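Local coordinates for periplasmic binding protein (PDB 4PAG) that probably captures a solute in the periplasm for an iron/B12-type ABC transporter, and holds a histidine in its ligand pocket, at residues Q49-K52 / D53-N56. Residues are numbered along the deposited sequence; the frame is centred on the assembly and turned at random.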
loop_
_atom_site.group_PDB
_atom_site.type_symbol
_atom_site.label_atom_id
_atom_site.label_comp_id
_atom_site.label_asym_id
_atom_site.label_seq_id
_atom_site.Cartn_x
_atom_site.Cartn_y
_atom_site.Cartn_z
ATOM N N GLN A 49 -4.279 9.250 -11.394
ATOM C CA GLN A 49 -5.133 8.223 -10.792
ATOM C C GLN A 49 -4.928 6.837 -11.416
ATOM O O GLN A 49 -5.058 5.816 -10.737
ATOM C CB GLN A 49 -6.600 8.631 -10.902
ATOM C CG GLN A 49 -6.991 9.780 -9.990
ATOM C CD GLN A 49 -6.803 11.152 -10.610
ATOM O OE1 GLN A 49 -5.887 11.382 -11.419
ATOM N NE2 GLN A 49 -7.670 12.085 -10.220
ATOM N N THR A 50 -4.620 6.811 -12.710
ATOM C CA THR A 50 -4.235 5.585 -13.388
ATOM C C THR A 50 -2.793 5.746 -13.809
ATOM O O THR A 50 -2.434 6.724 -14.466
ATOM C CB THR A 50 -5.078 5.313 -14.641
ATOM O OG1 THR A 50 -4.946 6.413 -15.544
ATOM C CG2 THR A 50 -6.518 5.154 -14.275
ATOM N N ASN A 51 -1.965 4.797 -13.405
ATOM C CA ASN A 51 -0.548 4.848 -13.703
ATOM C C ASN A 51 -0.034 3.419 -13.827
ATOM O O ASN A 51 -0.822 2.470 -13.886
ATOM C CB ASN A 51 0.189 5.675 -12.633
ATOM C CG ASN A 51 -0.026 5.148 -11.219
ATOM O OD1 ASN A 51 0.200 3.972 -10.939
ATOM N ND2 ASN A 51 -0.462 6.029 -10.315
ATOM N N LYS A 52 1.277 3.251 -13.881
ATOM C CA LYS A 52 1.847 1.918 -14.098
ATOM C C LYS A 52 1.510 0.920 -12.975
ATOM O O LYS A 52 1.383 -0.278 -13.219
ATOM C CB LYS A 52 3.363 2.027 -14.268
ATOM C CG LYS A 52 4.013 0.766 -14.817
ATOM C CD LYS A 52 5.420 1.052 -15.304
ATOM C CE LYS A 52 6.167 -0.239 -15.600
ATOM N NZ LYS A 52 7.469 0.002 -16.272
ATOM N N ASP A 53 1.361 1.423 -11.753
ATOM C CA ASP A 53 1.223 0.570 -10.570
ATOM C C ASP A 53 -0.219 0.473 -10.061
ATOM O O ASP A 53 -0.524 -0.338 -9.178
ATOM C CB ASP A 53 2.126 1.116 -9.457
ATOM C CG ASP A 53 3.591 1.170 -9.867
ATOM O OD1 ASP A 53 4.139 0.121 -10.270
ATOM O OD2 ASP A 53 4.205 2.258 -9.788
ATOM N N ASN A 54 -1.093 1.319 -10.603
ATOM C CA ASN A 54 -2.478 1.424 -10.154
ATOM C C ASN A 54 -3.369 1.589 -11.385
ATOM O O ASN A 54 -3.231 2.571 -12.122
ATOM C CB ASN A 54 -2.641 2.604 -9.186
ATOM C CG ASN A 54 -1.698 2.521 -7.993
ATOM O OD1 ASN A 54 -2.058 2.009 -6.937
ATOM N ND2 ASN A 54 -0.480 3.015 -8.164
ATOM N N ASN A 55 -4.255 0.616 -11.608
ATOM C CA ASN A 55 -4.968 0.454 -12.878
ATOM C C ASN A 55 -6.478 0.380 -12.713
ATOM O O ASN A 55 -6.979 0.015 -11.660
ATOM C CB ASN A 55 -4.562 -0.876 -13.559
ATOM C CG ASN A 55 -3.087 -0.961 -13.888
ATOM O OD1 ASN A 55 -2.357 0.038 -13.890
ATOM N ND2 ASN A 55 -2.637 -2.164 -14.174
ATOM N N ASN A 56 -7.191 0.651 -13.802
ATOM C CA ASN A 56 -8.630 0.402 -13.904
ATOM C C ASN A 56 -9.473 1.178 -12.891
ATOM O O ASN A 56 -10.566 0.750 -12.526
ATOM C CB ASN A 56 -8.931 -1.103 -13.787
ATOM C CG ASN A 56 -8.262 -1.928 -14.872
ATOM O OD1 ASN A 56 -7.522 -2.877 -14.590
ATOM N ND2 ASN A 56 -8.527 -1.581 -16.120
#
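Asp53 gives its backbone N to the side-chain oxygen of Asn51. The bond from Asp53 N to Asn51 OD1 is 2.9 Å long and somewhat bent. Asn51 reaches it because CG sits between its own N and carbonyl carbon (chi1 57°), which brings OD1 over the bend.

Asn54 meets Asn51 through both backbone and side chain. Its O takes the N-H of Asn51 in a nearly straight bond (170°), with Asn51 N and Asn54 O 2.9 Å apart. The return bond, Asn54 N to Asn51 O, is weak at 3.5 Å. With Lys52 and Asp53 in the corner positions, this is a type I beta turn, and Asn51 OD1 to Asp53 N makes an Asx turn on it. Asn54 ND2 also reaches Asn51 OD1, at 3.0 Å on a lone pair. The two side chains run side by side, their amide planes 89° apart. OD1 is thus gripped by two donors, with a weak third bond from Asn54 N. Asn54 OD1 is bonded to Asn267 N, and ND2 also to Arg271 O, so this buried amide ties the turn to the loop between strand 258-260 and helix 277-288.

Asn55 lines the pocket of the bound histidine. Its backbone is bonded to Lys263.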